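Local coordinates for flower-specific gamma-thionin-like protein/acidic protein (Solanum lycopersicum, PDB 4UJ0) that probably acts in plant defence as an antimicrobial defensin, binding the phospholipid phosphatidylinositol 4,5-bisphosphate as a dimer to mediate cell lysis, at residues 5-10 against 29-34. Numbering follows the deposited sequence.
Sequences CKAPSQ and EKFTGG
The Phe31 ring reaches across to Ala7 with its outer corner: CZ lies 4.0 Å from Ala7 CB, and the methyl approaches obliquely. At the edge of the same ring, in its plane, sits CB of Glu29, while Lys47 makes a cation-pi contact with the ring. The second flat group, the Glu29 carboxylate, spreads its two oxygens over two successive residues. Ser9 OG donates to Glu29 OE2 at 2.6 Å on the syn lone pair, and Gln10 N donates to Glu29 OE1 at 2.9 Å. The latter bond is nearly straight (173° at the hydrogen) and also arrives on the syn side, but 26° out of the carboxylate plane. Each oxygen is met on its syn side, so the two bonds together restrict rotation of the carboxylate. The extended Glu29 chain carries it across the gap, and Ser9 OG, turned anti to its own backbone N, is placed to meet it. In the Gln10 conformer given here, a water probably links Glu29 OE1, at 2.6 Å, and Gln10 OE1, at 2.9 Å. Thr11 OG1 also bonds Glu29 OE2; with Ser9 OG and Gln10 N it would probably stabilise the carboxylate's negative charge. The amides of Thr11 and Phe12 form a second shell, holding Ser9 OG in place as it donates to OE2.

Glu29 stands where helix 19-28 ends in a Schellman motif with Lys30 as its C-prime residue, so the bonds tie the helix exit to the loop that follows strand 4-8. Strand 43-48 lies between strands 4-8 and 33-36 in the antiparallel sheet of this gamma-thionin fold; Ala7 and Ser9 pair with it through their backbones, Phe31 rests on its Cys45, and Thr32 and Gly33 form a classic bulge opposite its Thr46.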
loop_
_atom_site.group_PDB
_atom_site.type_symbol
_atom_site.label_atom_id
_atom_site.label_comp_id
_atom_site.label_asym_id
_atom_site.label_seq_id
_atom_site.Cartn_x
_atom_site.Cartn_y
_atom_site.Cartn_z
ATOM N N CYS A 5 10.031 4.060 2.143
ATOM C CA CYS A 5 9.453 4.972 1.164
ATOM C C CYS A 5 8.043 4.518 0.834
ATOM O O CYS A 5 7.754 3.328 0.867
ATOM C CB CYS A 5 10.278 4.972 -0.108
ATOM S SG CYS A 5 11.622 6.174 -0.053
ATOM N N LYS A 6 7.185 5.467 0.485
ATOM C CA LYS A 6 5.780 5.176 0.287
ATOM C C LYS A 6 5.266 5.793 -1.004
ATOM O O LYS A 6 5.633 6.922 -1.336
ATOM C CB LYS A 6 5.043 5.801 1.470
ATOM C CG LYS A 6 3.654 5.371 1.688
ATOM C CD LYS A 6 3.176 5.889 3.060
ATOM C CE LYS A 6 3.430 7.385 3.231
ATOM N NZ LYS A 6 2.852 7.934 4.505
ATOM N N ALA A 7 4.355 5.094 -1.677
ATOM C CA ALA A 7 3.692 5.588 -2.880
ATOM C C ALA A 7 2.274 5.013 -2.957
ATOM O O ALA A 7 2.022 3.899 -2.488
ATOM C CB ALA A 7 4.473 5.189 -4.116
ATOM N N PRO A 8 1.332 5.768 -3.528
ATOM C CA PRO A 8 -0.026 5.234 -3.657
ATOM C C PRO A 8 -0.053 4.055 -4.616
ATOM O O PRO A 8 0.619 4.057 -5.641
ATOM C CB PRO A 8 -0.829 6.425 -4.210
ATOM C CG PRO A 8 0.177 7.312 -4.850
ATOM C CD PRO A 8 1.441 7.149 -4.038
ATOM N N SER A 9 -0.854 3.063 -4.278
ATOM C CA SER A 9 -0.984 1.874 -5.099
ATOM C C SER A 9 -1.603 2.219 -6.434
ATOM O O SER A 9 -2.583 2.959 -6.503
ATOM C CB SER A 9 -1.899 0.865 -4.427
ATOM O OG SER A 9 -2.151 -0.208 -5.318
ATOM N N GLN A 10 -1.057 1.666 -7.503
ATOM C CA GLN A 10 -1.636 1.906 -8.815
ATOM C C GLN A 10 -2.688 0.868 -9.181
ATOM O O GLN A 10 -3.466 1.088 -10.109
ATOM C CB GLN A 10 -0.553 1.937 -9.891
ATOM C CG GLN A 10 0.469 3.056 -9.726
ATOM C CD GLN A 10 1.368 3.203 -10.934
ATOM O OE1 GLN A 10 2.398 2.529 -11.044
ATOM N NE2 GLN A 10 0.985 4.086 -11.855
ATOM N N GLU A 29 3.018 -5.147 -7.022
ATOM C CA GLU A 29 3.596 -3.934 -7.614
ATOM C C GLU A 29 5.097 -3.774 -7.304
ATOM O O GLU A 29 5.681 -2.732 -7.585
ATOM C CB GLU A 29 2.832 -2.691 -7.130
ATOM C CG GLU A 29 1.429 -2.547 -7.727
ATOM C CD GLU A 29 0.665 -1.329 -7.215
ATOM O OE1 GLU A 29 1.158 -0.175 -7.340
ATOM O OE2 GLU A 29 -0.451 -1.529 -6.688
ATOM N N LYS A 30 5.709 -4.800 -6.717
ATOM C CA LYS A 30 7.154 -4.810 -6.419
ATOM C C LYS A 30 7.548 -3.909 -5.235
ATOM O O LYS A 30 8.694 -3.471 -5.124
ATOM C CB LYS A 30 7.988 -4.437 -7.659
ATOM C CG LYS A 30 7.710 -5.280 -8.894
ATOM C CD LYS A 30 7.875 -6.761 -8.596
ATOM C CE LYS A 30 7.994 -7.577 -9.878
ATOM N NZ LYS A 30 9.343 -7.435 -10.515
ATOM N N PHE A 31 6.597 -3.658 -4.348
ATOM C CA PHE A 31 6.870 -3.090 -3.048
ATOM C C PHE A 31 7.001 -4.240 -2.069
ATOM O O PHE A 31 6.778 -5.398 -2.430
ATOM C CB PHE A 31 5.759 -2.114 -2.642
ATOM C CG PHE A 31 5.748 -0.848 -3.463
ATOM C CD1 PHE A 31 5.176 -0.844 -4.720
ATOM C CD2 PHE A 31 6.302 0.319 -2.985
ATOM C CE1 PHE A 31 5.163 0.314 -5.497
ATOM C CE2 PHE A 31 6.282 1.496 -3.751
ATOM C CZ PHE A 31 5.711 1.482 -5.008
ATOM N N THR A 32 7.377 -3.937 -0.833
ATOM C CA THR A 32 7.601 -4.984 0.155
ATOM C C THR A 32 6.493 -5.045 1.177
ATOM O O THR A 32 6.508 -5.892 2.069
ATOM C CB THR A 32 8.951 -4.825 0.894
ATOM O OG1 THR A 32 8.925 -3.652 1.715
ATOM C CG2 THR A 32 10.099 -4.755 -0.109
ATOM N N GLY A 33 5.526 -4.141 1.039
ATOM C CA GLY A 33 4.352 -4.123 1.899
ATOM C C GLY A 33 3.403 -3.002 1.528
ATOM O O GLY A 33 3.564 -2.328 0.507
ATOM N N GLY A 34 2.421 -2.768 2.381
ATOM C CA GLY A 34 1.457 -1.713 2.137
ATOM C C GLY A 34 0.430 -1.642 3.253
ATOM O O GLY A 34 0.213 -2.594 4.002
HETATM O O HOH W 1 2.922 0.303 -9.258
#